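Replicase polyprotein 1a (Avian infectious bronchitis virus, PDB 3LD1) supplies the non-structural proteins of the coronavirus replicase, among them nsp2, from which the nsp2a fragment comes and whose precise role remains unclear. Local coordinates at residues Ser211-Val216 with Val223-Gly228; Met217-Val222 with Gly251-Thr256; Lys240-Leu245 with Phe258-Glu263; Ile268-Pro273 with Gly278-Glu283; Ala338-Gly343 with Leu347-Cys352. The protein carries 3 engineered substitutions. One frame throughout, in Å; residues are numbered along the deposited sequence.

Contact 1. Residues Ser211-Val216 with Val223-Gly228; sequences SITVVV and VREFAG
Both oxygens of the Glu225 carboxylate are taken up by a single residue, Thr213, whose backbone and side chain each contribute a donor. Thr213 N gives an almost straight bond to Glu225 OE1 (2.7 Å, 167°), reaching it on its syn side and 20° out of the carboxylate plane. Thr213 OG1 donates to Glu225 OE2 at 2.5 Å, on the syn lone pair. Two features allow this double grip: the threonine hydroxyl lies on the side of its own backbone N (chi1 -34°), and the glutamate chain bends at chi2, bringing the carboxylate across the threonine at about a right angle. Two donors on a buried carboxylate would favour its ionised form. A two-stranded antiparallel hairpin, 214-217 with 220-223, ends here, where Val214 and Val223 form a non-hydrogen-bonded pair with their CG2 atoms 4.0 Å apart. Just past that pair, Arg224 N donates to Thr213 O (3.0 Å), making Thr213 a partner through N, O and OG1 alike. The arginine chain, bent twice, then turns back along the ribbon until NH1 lies 3.3 Å from Val215 CG1, the two side chains crossing. On the face of Val214 and Val223, CG1 of Val223 sits over the centre of the Phe226 ring, and helix 140-162 approaches through Ala161, which touches Ile212 and Val214.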
# COMPACT_ATOMS: atom_id res chain seq x y z
N SER A 211 4.18 2.06 5.32
CA SER A 211 5.17 2.66 4.39
C SER A 211 4.67 2.40 3.01
O SER A 211 3.81 1.52 2.80
CB SER A 211 6.47 1.89 4.54
OG SER A 211 6.10 0.51 4.59
N ILE A 212 5.20 3.14 2.05
CA ILE A 212 4.97 2.81 0.63
C ILE A 212 6.34 2.59 0.02
O ILE A 212 7.18 3.49 0.09
CB ILE A 212 4.08 3.92 -0.08
CG1 ILE A 212 2.62 3.49 -0.19
CG2 ILE A 212 4.58 4.32 -1.48
CD1 ILE A 212 1.87 3.52 1.09
N THR A 213 6.58 1.38 -0.52
CA THR A 213 7.87 0.98 -1.13
C THR A 213 7.68 0.74 -2.58
O THR A 213 7.00 -0.23 -2.96
CB THR A 213 8.36 -0.41 -0.63
OG1 THR A 213 7.96 -0.56 0.71
CG2 THR A 213 9.90 -0.55 -0.71
N VAL A 214 8.31 1.57 -3.39
CA VAL A 214 8.38 1.37 -4.84
C VAL A 214 9.59 0.49 -5.26
O VAL A 214 10.72 0.69 -4.80
CB VAL A 214 8.43 2.74 -5.50
CG1 VAL A 214 8.78 2.64 -6.95
CG2 VAL A 214 7.04 3.42 -5.35
N VAL A 215 9.36 -0.50 -6.11
CA VAL A 215 10.47 -1.32 -6.62
C VAL A 215 10.34 -1.47 -8.11
O VAL A 215 9.31 -1.02 -8.66
CB VAL A 215 10.51 -2.77 -6.03
CG1 VAL A 215 10.75 -2.73 -4.51
CG2 VAL A 215 9.24 -3.51 -6.44
N VAL A 216 11.32 -2.11 -8.78
CA VAL A 216 11.08 -2.45 -10.18
C VAL A 216 11.04 -3.93 -10.39
O VAL A 216 11.97 -4.62 -10.01
CB VAL A 216 12.11 -1.90 -11.08
CG1 VAL A 216 11.86 -2.40 -12.50
CG2 VAL A 216 12.09 -0.37 -11.02
N VAL A 223 4.17 -0.72 -6.70
CA VAL A 223 4.10 -0.33 -5.31
C VAL A 223 3.85 -1.63 -4.59
O VAL A 223 2.77 -2.24 -4.75
CB VAL A 223 2.92 0.63 -5.10
CG1 VAL A 223 2.53 0.69 -3.64
CG2 VAL A 223 3.30 2.00 -5.53
N ARG A 224 4.86 -2.11 -3.87
CA ARG A 224 4.74 -3.36 -3.13
C ARG A 224 3.40 -3.41 -2.39
O ARG A 224 2.64 -4.34 -2.59
CB ARG A 224 5.89 -3.49 -2.13
CG ARG A 224 7.27 -3.82 -2.82
CD ARG A 224 7.72 -5.25 -2.46
NE ARG A 224 8.74 -5.16 -1.42
CZ ARG A 224 10.05 -5.29 -1.65
NH1 ARG A 224 10.48 -5.58 -2.91
NH2 ARG A 224 10.91 -5.15 -0.65
N GLU A 225 3.10 -2.38 -1.60
CA GLU A 225 1.97 -2.47 -0.67
C GLU A 225 0.55 -2.66 -1.27
O GLU A 225 -0.31 -3.22 -0.62
CB GLU A 225 1.98 -1.32 0.33
CG GLU A 225 3.23 -1.33 1.21
CD GLU A 225 4.45 -0.75 0.52
OE1 GLU A 225 4.36 -0.14 -0.56
OE2 GLU A 225 5.51 -0.88 1.12
N PHE A 226 0.33 -2.24 -2.50
CA PHE A 226 -0.92 -2.51 -3.20
C PHE A 226 -0.99 -3.88 -3.74
O PHE A 226 -2.02 -4.24 -4.29
CB PHE A 226 -1.05 -1.63 -4.42
CG PHE A 226 -1.02 -0.18 -4.12
CD1 PHE A 226 -1.34 0.29 -2.85
CD2 PHE A 226 -0.65 0.75 -5.11
CE1 PHE A 226 -1.31 1.69 -2.55
CE2 PHE A 226 -0.63 2.15 -4.84
CZ PHE A 226 -0.97 2.62 -3.57
N ALA A 227 0.09 -4.66 -3.62
CA ALA A 227 0.20 -5.83 -4.46
C ALA A 227 -0.88 -6.82 -4.14
O ALA A 227 -1.57 -7.23 -5.04
CB ALA A 227 1.63 -6.48 -4.46
N GLY A 228 -1.11 -7.26 -2.93
CA GLY A 228 -2.20 -8.25 -2.91
C GLY A 228 -3.47 -7.61 -2.33
O GLY A 228 -3.88 -8.03 -1.28

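Contact 2. Residues Met217-Val222 with Gly251-Thr256; sequences MERTLV and GAKIFT
Arg219 and Lys253 bring their segments together at a single point of approach, CA to CA 6.6 Å, where a tight turn meets the start of a strand. The turn is type I', running from Met217 to Thr220, with Glu218 and Arg219 both at positive phi and with Met217 and Thr220 exchanging backbone hydrogen bonds in both directions. From this corner the Arg219 chain extends from CG to NE (chi3 -177°), long enough to cross the gap, and NE donates to Gly251 O (2.9 Å, 140°). The donor lies nearly on the extension of the carbonyl bond, while the oxygen is tilted 29° from the guanidinium plane. Nearer the backbone, Arg219 CB rests against Lys253 CG at 3.7 Å, the two chains crossing at about a right angle. The lysine bends at chi2 and carries its ammonium group away, leaving NZ 6.6 Å from Arg219 NE. There NZ bonds to Asn247 OD1 and to the carbonyl oxygens of Glu243 and Leu245, at the end of helix 232-243. Around this surface contact, Thr220 packs on that same helix through Val238, Ala239 and Phe242, while strand 253-255 forms an outer strand of a four-stranded antiparallel sheet and pairs with 258-260.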
# COMPACT_ATOMS: atom_id res chain seq x y z
N MET A 217 9.97 -4.39 -10.99
CA MET A 217 9.84 -5.74 -11.35
C MET A 217 9.32 -5.90 -12.79
O MET A 217 8.28 -5.30 -13.20
CB MET A 217 8.83 -6.39 -10.43
CG MET A 217 9.16 -6.29 -8.94
SD MET A 217 7.89 -7.00 -7.79
CE MET A 217 8.21 -8.79 -7.78
N GLU A 218 10.01 -6.75 -13.54
CA GLU A 218 9.63 -7.06 -14.90
C GLU A 218 9.48 -5.77 -15.72
O GLU A 218 8.54 -5.63 -16.54
CB GLU A 218 8.39 -7.95 -14.91
CG GLU A 218 8.68 -9.39 -14.40
CD GLU A 218 9.90 -10.00 -15.12
OE1 GLU A 218 9.89 -9.99 -16.37
OE2 GLU A 218 10.90 -10.43 -14.44
N ARG A 219 10.42 -4.85 -15.47
CA ARG A 219 10.49 -3.55 -16.12
C ARG A 219 9.28 -2.67 -15.89
O ARG A 219 8.99 -1.80 -16.72
CB ARG A 219 10.69 -3.64 -17.62
CG ARG A 219 11.84 -4.52 -18.05
CD ARG A 219 11.67 -5.01 -19.52
NE ARG A 219 12.77 -5.90 -19.82
CZ ARG A 219 12.75 -7.25 -19.78
NH1 ARG A 219 11.61 -7.95 -19.50
NH2 ARG A 219 13.91 -7.91 -20.03
N THR A 220 8.59 -2.85 -14.77
CA THR A 220 7.61 -1.86 -14.33
C THR A 220 7.99 -1.43 -12.96
O THR A 220 8.58 -2.23 -12.19
CB THR A 220 6.17 -2.44 -14.12
OG1 THR A 220 5.97 -3.66 -14.84
CG2 THR A 220 5.18 -1.49 -14.52
N LEU A 221 7.60 -0.19 -12.65
CA LEU A 221 7.47 0.26 -11.29
C LEU A 221 6.30 -0.54 -10.69
O LEU A 221 5.37 -0.87 -11.39
CB LEU A 221 7.14 1.74 -11.30
CG LEU A 221 8.30 2.71 -11.62
CD1 LEU A 221 7.84 4.14 -11.92
CD2 LEU A 221 9.26 2.77 -10.46
N VAL A 222 6.41 -0.96 -9.43
CA VAL A 222 5.29 -1.52 -8.71
C VAL A 222 5.33 -1.01 -7.27
O VAL A 222 6.36 -0.78 -6.74
CB VAL A 222 5.18 -3.07 -8.80
CG1 VAL A 222 5.95 -3.64 -9.99
CG2 VAL A 222 5.51 -3.78 -7.45
N GLY A 251 17.67 -4.26 -23.46
CA GLY A 251 16.38 -4.88 -23.31
C GLY A 251 15.56 -4.17 -22.29
O GLY A 251 14.62 -4.73 -21.75
N ALA A 252 15.90 -2.92 -22.01
CA ALA A 252 15.13 -2.14 -21.05
C ALA A 252 14.06 -1.32 -21.74
O ALA A 252 14.06 -1.21 -22.96
CB ALA A 252 16.06 -1.22 -20.31
N LYS A 253 13.22 -0.67 -20.94
CA LYS A 253 12.09 0.07 -21.40
C LYS A 253 12.44 1.50 -21.31
O LYS A 253 12.88 1.93 -20.26
CB LYS A 253 10.88 -0.23 -20.47
CG LYS A 253 10.27 -1.56 -20.71
CD LYS A 253 9.72 -1.64 -22.16
CE LYS A 253 9.03 -3.03 -22.45
NZ LYS A 253 8.41 -2.89 -23.82
N ILE A 254 12.19 2.31 -22.34
CA ILE A 254 12.65 3.71 -22.24
C ILE A 254 11.56 4.72 -21.95
O ILE A 254 10.49 4.72 -22.53
CB ILE A 254 13.44 4.19 -23.50
CG1 ILE A 254 14.51 3.15 -23.95
CG2 ILE A 254 14.02 5.59 -23.27
CD1 ILE A 254 15.70 2.90 -22.97
N PHE A 255 11.85 5.61 -21.03
CA PHE A 255 10.96 6.71 -20.77
C PHE A 255 11.88 7.81 -20.44
O PHE A 255 12.63 7.68 -19.43
CB PHE A 255 10.11 6.44 -19.53
CG PHE A 255 9.21 7.60 -19.17
CD1 PHE A 255 8.00 7.80 -19.87
CD2 PHE A 255 9.57 8.51 -18.19
CE1 PHE A 255 7.17 8.88 -19.56
CE2 PHE A 255 8.74 9.60 -17.85
CZ PHE A 255 7.54 9.79 -18.53
N THR A 256 11.90 8.86 -21.27
CA THR A 256 12.62 10.07 -20.81
C THR A 256 14.18 9.87 -20.59
O THR A 256 14.84 9.19 -21.34
CB THR A 256 11.82 10.40 -19.61
OG1 THR A 256 10.62 10.97 -20.11
CG2 THR A 256 12.47 11.32 -18.64

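Contact 3. Residues Lys240-Leu245 with Phe258-Glu263; sequences KFFEEL and FAFFRE. Engineered in segment 258-263: Phe258 (natural residue Leu).
Phe242 and Phe260 approach each other from the last turn of helix 232-243 and from strand 258-260, with their CA atoms 9.0 Å apart, a gap bridged by the two rings. They form a T-shaped pair in which Phe242 supplies the edge and Phe260 the face: the centroids are 5.0 Å apart and the planes meet at 72°. One corner of the Phe242 ring does the touching. CE1 stands 3.6 Å above the centre of the Phe260 ring, so it is nearly equidistant from all six carbons, while CZ is farther off, 4.2 Å from Phe260 CE2. With CG of Phe242 opposite its carbonyl carbon (chi1 -87°), the ring reaches out to the strand, and the two side chains cross at about a right angle, which brings edge to face. Leu221 of strand 220-223 packs against both rings. On the helical side the chain is finishing: Leu245 N bonds back to Phe242 O at 2.8 Å, and the Lys240 and Glu244 side chains form a salt bridge (NZ to OE2, 3.6 Å). The contact is a T-shaped aromatic pair in a buried apolar core, joining the last turn of helix 232-243 to strand 258-260 of the four-stranded antiparallel sheet.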
# COMPACT_ATOMS: atom_id res chain seq x y z
N LYS A 240 0.85 -1.52 -17.57
CA LYS A 240 0.33 -1.51 -18.91
C LYS A 240 1.04 -0.38 -19.68
O LYS A 240 1.49 -0.61 -20.79
CB LYS A 240 -1.17 -1.29 -18.84
CG LYS A 240 -1.99 -2.03 -19.87
CD LYS A 240 -3.50 -1.51 -19.93
CE LYS A 240 -4.37 -2.32 -21.01
NZ LYS A 240 -4.12 -1.89 -22.44
N PHE A 241 1.17 0.81 -19.08
CA PHE A 241 1.93 1.92 -19.63
C PHE A 241 3.40 1.57 -19.83
O PHE A 241 4.08 2.13 -20.68
CB PHE A 241 1.85 3.07 -18.64
CG PHE A 241 2.66 4.31 -18.99
CD1 PHE A 241 4.05 4.37 -18.83
CD2 PHE A 241 2.01 5.51 -19.35
CE1 PHE A 241 4.81 5.61 -19.12
CE2 PHE A 241 2.73 6.72 -19.61
CZ PHE A 241 4.14 6.77 -19.51
N PHE A 242 3.93 0.67 -19.01
CA PHE A 242 5.33 0.31 -19.17
C PHE A 242 5.47 -0.67 -20.27
O PHE A 242 6.35 -0.54 -21.11
CB PHE A 242 5.93 -0.22 -17.88
CG PHE A 242 6.45 0.86 -17.02
CD1 PHE A 242 7.79 1.23 -17.09
CD2 PHE A 242 5.61 1.56 -16.17
CE1 PHE A 242 8.26 2.30 -16.29
CE2 PHE A 242 6.06 2.59 -15.35
CZ PHE A 242 7.38 2.99 -15.40
N GLU A 243 4.58 -1.64 -20.25
CA GLU A 243 4.37 -2.55 -21.33
C GLU A 243 4.53 -1.84 -22.68
O GLU A 243 5.38 -2.20 -23.47
CB GLU A 243 2.96 -3.12 -21.21
CG GLU A 243 2.70 -4.23 -22.17
CD GLU A 243 3.62 -5.44 -21.92
OE1 GLU A 243 4.72 -5.26 -21.32
OE2 GLU A 243 3.23 -6.57 -22.34
N GLU A 244 3.75 -0.81 -22.92
CA GLU A 244 3.67 -0.14 -24.21
C GLU A 244 4.86 0.77 -24.48
O GLU A 244 4.88 1.55 -25.45
CB GLU A 244 2.38 0.68 -24.24
CG GLU A 244 1.16 -0.23 -24.47
CD GLU A 244 -0.11 0.20 -23.74
OE1 GLU A 244 -0.27 1.41 -23.33
OE2 GLU A 244 -0.95 -0.72 -23.59
N LEU A 245 5.85 0.71 -23.62
CA LEU A 245 6.91 1.66 -23.72
C LEU A 245 7.97 1.06 -24.69
O LEU A 245 8.01 -0.21 -24.88
CB LEU A 245 7.40 1.97 -22.30
CG LEU A 245 7.66 3.42 -21.83
CD1 LEU A 245 6.77 4.51 -22.36
CD2 LEU A 245 7.76 3.54 -20.29
N PHE A 258 15.39 7.99 -18.46
CA PHE A 258 15.40 6.83 -17.58
C PHE A 258 15.35 5.56 -18.35
O PHE A 258 14.78 5.56 -19.43
CB PHE A 258 14.20 6.85 -16.60
CG PHE A 258 14.26 7.95 -15.60
CD1 PHE A 258 13.47 9.09 -15.76
CD2 PHE A 258 15.11 7.87 -14.51
CE1 PHE A 258 13.52 10.15 -14.86
CE2 PHE A 258 15.20 8.90 -13.58
CZ PHE A 258 14.42 10.06 -13.76
N ALA A 259 15.89 4.49 -17.73
CA ALA A 259 15.83 3.11 -18.25
C ALA A 259 15.38 2.11 -17.19
O ALA A 259 15.77 2.20 -16.02
CB ALA A 259 17.16 2.69 -18.79
N PHE A 260 14.61 1.12 -17.62
CA PHE A 260 13.94 0.28 -16.70
C PHE A 260 14.22 -1.15 -17.08
O PHE A 260 13.61 -1.67 -18.02
CB PHE A 260 12.44 0.56 -16.78
CG PHE A 260 12.05 1.86 -16.16
CD1 PHE A 260 12.08 3.03 -16.89
CD2 PHE A 260 11.67 1.93 -14.83
CE1 PHE A 260 11.75 4.25 -16.29
CE2 PHE A 260 11.36 3.15 -14.20
CZ PHE A 260 11.39 4.31 -14.92
N PHE A 261 15.14 -1.75 -16.32
CA PHE A 261 15.67 -3.05 -16.56
C PHE A 261 14.87 -4.05 -15.76
O PHE A 261 13.86 -3.68 -15.16
CB PHE A 261 17.11 -3.00 -16.12
CG PHE A 261 18.04 -2.43 -17.17
CD1 PHE A 261 18.61 -1.19 -17.03
CD2 PHE A 261 18.30 -3.16 -18.36
CE1 PHE A 261 19.43 -0.66 -18.03
CE2 PHE A 261 19.11 -2.63 -19.33
CZ PHE A 261 19.66 -1.36 -19.17
N ARG A 262 15.25 -5.32 -15.74
CA ARG A 262 14.35 -6.35 -15.11
C ARG A 262 13.86 -5.89 -13.76
O ARG A 262 12.70 -5.94 -13.48
CB ARG A 262 15.02 -7.74 -14.97
CG ARG A 262 14.47 -8.85 -15.88
CD ARG A 262 15.42 -9.20 -17.00
NE ARG A 262 16.15 -10.49 -16.90
CZ ARG A 262 17.29 -10.70 -16.24
NH1 ARG A 262 17.87 -9.72 -15.50
NH2 ARG A 262 17.87 -11.92 -16.28
N GLU A 263 14.78 -5.38 -12.97
CA GLU A 263 14.64 -5.25 -11.54
C GLU A 263 15.17 -3.98 -11.03
O GLU A 263 15.34 -3.90 -9.86
CB GLU A 263 15.44 -6.35 -10.86
CG GLU A 263 14.75 -7.69 -10.86
CD GLU A 263 15.76 -8.82 -10.59
OE1 GLU A 263 15.39 -9.79 -9.85
OE2 GLU A 263 16.93 -8.71 -11.14

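Contact 4. Residues Ile268-Pro273 with Gly278-Glu283; sequences IVDNIP and GTKGFE
Ile272 lies over the backbone of the partner segment, at a place where Gly281 has no side chain to stand in the way. Its CG2 methyl packs tightly on the Gly281 backbone, and at the other end of the side chain CD1 meets Thr279 CG2 at 3.7 Å, the two chains crossing obliquely. CG1 is placed between the backbone N and the carbonyl carbon (chi1 71°), which lets the two branches of the isoleucine serve these separate partners. Asp270 and Lys280 behave differently: they lie side by side and point the same way, with OD2 and NZ 3.8 Å apart, a long salt bridge at the exposed surface. Val269 crosses Glu283 at about a right angle, CG1 beside OE1. Beyond the regular beta pairing, Asn271 takes a left-handed backbone conformation, and its OD1 accepts from Gly278 N (2.6 Å, 134°), with the donor tilted 26° from the amide carbonyl plane. A water that accepts from Asn271 N also bonds weakly to Gly278 O. Ile272 N in turn donates to Thr279 O at 3.0 Å, while Thr279 OG1 bonds to Pro276 O within the connecting loop. Farther along the strands, Val269 and Gly281 form a hydrogen-bonded pair, next to the non-hydrogen-bonded pair of Ile268 and Phe282. Together they make an antiparallel beta hairpin, 265-269 with 281-285, whose long loop is held by backbone and asparagine bonds.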
# COMPACT_ATOMS: atom_id res chain seq x y z
N ILE A 268 19.94 7.44 -17.38
CA ILE A 268 20.93 7.43 -18.40
C ILE A 268 21.62 8.77 -18.33
O ILE A 268 20.98 9.79 -18.39
CB ILE A 268 20.25 7.33 -19.77
CG1 ILE A 268 19.32 6.14 -19.87
CG2 ILE A 268 21.28 7.25 -20.88
CD1 ILE A 268 17.99 6.59 -20.54
N VAL A 269 22.93 8.79 -18.27
CA VAL A 269 23.59 10.07 -18.34
C VAL A 269 24.49 10.11 -19.55
O VAL A 269 25.29 9.15 -19.80
CB VAL A 269 24.36 10.42 -17.03
CG1 VAL A 269 23.92 9.55 -15.82
CG2 VAL A 269 25.77 10.23 -17.20
N ASP A 270 24.35 11.20 -20.35
CA ASP A 270 25.16 11.36 -21.52
C ASP A 270 26.53 11.77 -21.06
O ASP A 270 26.64 12.46 -20.10
CB ASP A 270 24.62 12.44 -22.43
CG ASP A 270 23.22 12.12 -22.99
OD1 ASP A 270 22.64 13.09 -23.53
OD2 ASP A 270 22.72 10.96 -22.91
N ASN A 271 27.56 11.38 -21.77
CA ASN A 271 28.92 11.86 -21.49
C ASN A 271 29.35 11.64 -20.04
O ASN A 271 29.70 12.60 -19.33
CB ASN A 271 29.08 13.33 -21.88
CG ASN A 271 28.76 13.56 -23.31
OD1 ASN A 271 29.51 13.16 -24.18
ND2 ASN A 271 27.62 14.19 -23.57
N ILE A 272 29.31 10.37 -19.61
CA ILE A 272 29.69 10.04 -18.23
C ILE A 272 31.14 10.48 -18.13
O ILE A 272 31.88 10.41 -19.10
CB ILE A 272 29.59 8.59 -17.85
CG1 ILE A 272 30.68 7.78 -18.55
CG2 ILE A 272 28.17 8.04 -18.14
CD1 ILE A 272 30.32 6.40 -18.73
N PRO A 273 31.48 11.06 -17.00
CA PRO A 273 32.77 11.67 -16.86
C PRO A 273 33.75 10.55 -16.92
O PRO A 273 33.42 9.42 -16.51
CB PRO A 273 32.72 12.26 -15.44
CG PRO A 273 31.24 12.38 -15.14
CD PRO A 273 30.65 11.22 -15.80
N GLY A 278 30.73 11.20 -25.41
CA GLY A 278 29.57 10.57 -26.02
C GLY A 278 29.30 9.22 -25.44
O GLY A 278 28.35 8.58 -25.84
N THR A 279 30.14 8.78 -24.49
CA THR A 279 29.87 7.55 -23.74
C THR A 279 28.71 7.76 -22.79
O THR A 279 28.70 8.70 -22.04
CB THR A 279 31.09 7.13 -22.89
OG1 THR A 279 32.27 7.06 -23.71
CG2 THR A 279 30.85 5.74 -22.29
N LYS A 280 27.76 6.83 -22.75
CA LYS A 280 26.67 6.92 -21.82
C LYS A 280 26.79 5.95 -20.69
O LYS A 280 27.35 4.87 -20.87
CB LYS A 280 25.37 6.56 -22.54
CG LYS A 280 24.92 7.56 -23.55
CD LYS A 280 23.65 7.10 -24.32
CE LYS A 280 23.09 8.26 -25.13
NZ LYS A 280 21.57 8.10 -25.21
N GLY A 281 26.17 6.28 -19.55
CA GLY A 281 26.14 5.33 -18.45
C GLY A 281 24.86 5.31 -17.65
O GLY A 281 23.89 6.00 -17.94
N PHE A 282 24.86 4.50 -16.60
CA PHE A 282 23.67 4.36 -15.82
C PHE A 282 23.91 4.70 -14.36
O PHE A 282 25.02 4.48 -13.84
CB PHE A 282 23.14 2.95 -15.94
CG PHE A 282 23.09 2.40 -17.38
CD1 PHE A 282 22.17 2.90 -18.33
CD2 PHE A 282 23.96 1.35 -17.78
CE1 PHE A 282 22.08 2.33 -19.59
CE2 PHE A 282 23.90 0.80 -19.05
CZ PHE A 282 22.94 1.27 -19.95
N GLU A 283 22.87 5.31 -13.74
CA GLU A 283 22.81 5.60 -12.27
C GLU A 283 21.51 5.07 -11.67
O GLU A 283 20.42 5.67 -11.95
CB GLU A 283 22.81 7.10 -11.99
CG GLU A 283 24.16 7.74 -11.70
CD GLU A 283 24.09 9.29 -11.76
OE1 GLU A 283 25.05 9.94 -12.25
OE2 GLU A 283 23.04 9.87 -11.38
O HOH W 1 26.43 10.57 -24.71

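Contact 5. Residues Ala338-Gly343 with Leu347-Cys352; sequences AAPLSG and LHDVHC
Pro340 sets its ring against Leu347, CB to CD2 3.6 Å, the two side chains crossing at about a right angle. The same ring meets a second residue through its next carbon, CG lying 4.0 Å from Asp349 CB. As a proline it has no N-H to offer, but its carbonyl is used: Leu347 N donates to Pro340 O (3.0 Å, 171°), 29° out of the carbonyl plane. Two residues earlier, Ala338 and His351 form a hydrogen-bonded antiparallel pair, with N to O distances of 2.9 Å from Ala338 N to His351 O and from His351 N to Ala338 O. One residue lies between these points on one strand and three on the other, and the longer segment takes up the difference by an inverse gamma turn centred on Asp349. The turn carries Asp349 O to where the His351 ring can donate to it: ND1 lies 2.7 Å from that oxygen, which is in the ring plane, although the donor stands above the carbonyl plane. This bond helps to set the rotation of the imidazole. Farther out, Asp349 OD2 accepts from Arg262 N, tying the turn to the loop that follows strand 258-260, and Phe261 packs on Leu347 and Asp349. Met250 touches both Ala338 and His351 on the face they share. His348 points away from the partner strand and bonds through NE2 to Thr291 OG1. The whole is a beta hairpin, 335-342 with 345-355, whose second strand is interrupted by the turn at Asp349, within the curled six-stranded sheet.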
# COMPACT_ATOMS: atom_id res chain seq x y z
N ALA A 338 28.26 -9.46 -20.56
CA ALA A 338 28.12 -8.05 -20.23
C ALA A 338 26.86 -7.82 -19.42
O ALA A 338 25.84 -8.57 -19.55
CB ALA A 338 28.08 -7.22 -21.49
N ALA A 339 26.91 -6.74 -18.61
CA ALA A 339 25.76 -6.36 -17.80
C ALA A 339 25.66 -4.86 -17.58
O ALA A 339 26.70 -4.11 -17.73
CB ALA A 339 25.77 -7.09 -16.48
N PRO A 340 24.42 -4.38 -17.28
CA PRO A 340 24.33 -2.92 -16.98
C PRO A 340 25.08 -2.60 -15.71
O PRO A 340 25.11 -3.43 -14.83
CB PRO A 340 22.82 -2.64 -16.92
CG PRO A 340 22.15 -3.88 -17.54
CD PRO A 340 23.12 -5.05 -17.27
N LEU A 341 25.73 -1.46 -15.64
CA LEU A 341 26.53 -1.10 -14.48
C LEU A 341 26.21 0.28 -13.98
O LEU A 341 26.10 1.21 -14.80
CB LEU A 341 28.02 -1.11 -14.87
CG LEU A 341 29.20 -0.88 -13.89
CD1 LEU A 341 29.21 -1.87 -12.73
CD2 LEU A 341 30.65 -0.81 -14.56
N SER A 342 26.16 0.45 -12.65
CA SER A 342 26.07 1.78 -12.03
C SER A 342 27.11 1.81 -10.91
O SER A 342 26.99 1.01 -9.95
CB SER A 342 24.67 1.92 -11.47
OG SER A 342 24.59 2.98 -10.54
N GLY A 343 28.14 2.67 -11.03
CA GLY A 343 29.23 2.68 -10.02
C GLY A 343 29.81 1.26 -10.01
O GLY A 343 30.34 0.81 -11.04
N LEU A 347 23.73 -4.93 -12.61
CA LEU A 347 22.35 -5.40 -12.63
C LEU A 347 22.27 -6.76 -13.30
O LEU A 347 23.19 -7.15 -13.99
CB LEU A 347 21.58 -4.45 -13.48
CG LEU A 347 20.85 -3.26 -12.89
CD1 LEU A 347 21.44 -2.57 -11.59
CD2 LEU A 347 20.74 -2.32 -13.99
N HIS A 348 21.17 -7.49 -13.14
CA HIS A 348 21.24 -8.84 -13.68
C HIS A 348 20.74 -9.00 -15.16
O HIS A 348 20.37 -10.12 -15.56
CB HIS A 348 20.53 -9.83 -12.77
CG HIS A 348 21.00 -9.79 -11.35
ND1 HIS A 348 20.15 -10.05 -10.29
CD2 HIS A 348 22.21 -9.55 -10.81
CE1 HIS A 348 20.83 -9.98 -9.16
NE2 HIS A 348 22.07 -9.64 -9.45
N ASP A 349 20.75 -7.95 -15.98
CA ASP A 349 20.36 -8.17 -17.36
C ASP A 349 21.45 -8.71 -18.27
O ASP A 349 21.88 -8.04 -19.22
CB ASP A 349 19.69 -6.95 -17.92
CG ASP A 349 18.57 -6.50 -17.05
OD1 ASP A 349 18.88 -5.99 -15.97
OD2 ASP A 349 17.38 -6.69 -17.40
N VAL A 350 21.87 -9.94 -17.99
CA VAL A 350 23.08 -10.44 -18.55
C VAL A 350 22.95 -10.72 -20.05
O VAL A 350 22.05 -11.43 -20.46
CB VAL A 350 23.58 -11.69 -17.79
CG1 VAL A 350 24.94 -12.13 -18.38
CG2 VAL A 350 23.78 -11.39 -16.33
N HIS A 351 23.84 -10.14 -20.87
CA HIS A 351 23.94 -10.49 -22.29
C HIS A 351 25.26 -11.23 -22.65
O HIS A 351 26.30 -11.00 -22.04
CB HIS A 351 23.76 -9.23 -23.14
CG HIS A 351 22.37 -8.64 -23.07
ND1 HIS A 351 21.81 -8.18 -21.90
CD2 HIS A 351 21.44 -8.41 -24.04
CE1 HIS A 351 20.59 -7.71 -22.14
NE2 HIS A 351 20.32 -7.87 -23.43
N CYS A 352 25.22 -12.10 -23.66
CA CYS A 352 26.43 -12.78 -24.10
C CYS A 352 27.32 -11.85 -24.87
O CYS A 352 26.83 -10.94 -25.58
CB CYS A 352 26.09 -13.90 -25.04
SG CYS A 352 24.97 -15.09 -24.35

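Contacts 2 and 3 practically coincide, their centres about 2 Å apart, and their segments alternate along the chain; Lys253 N bonds to Phe260 O at 3.1 Å. Contact 1 continues contact 2 up the same two-stranded ribbon, about 15 Å between centres, through Val222 N to Val215 O (3.0 Å). Contacts 2, 3 and 4 all reach the four-stranded antiparallel sheet, contact 4 at the outer strand 281-285. Contact 5 belongs to the separate six-stranded sheet yet touches contact 3, where Glu263 lies beside His348, and contact 4, where Phe282 meets Pro340. Contacts 1 and 4 are farthest apart, their centres about 29 Å from each other.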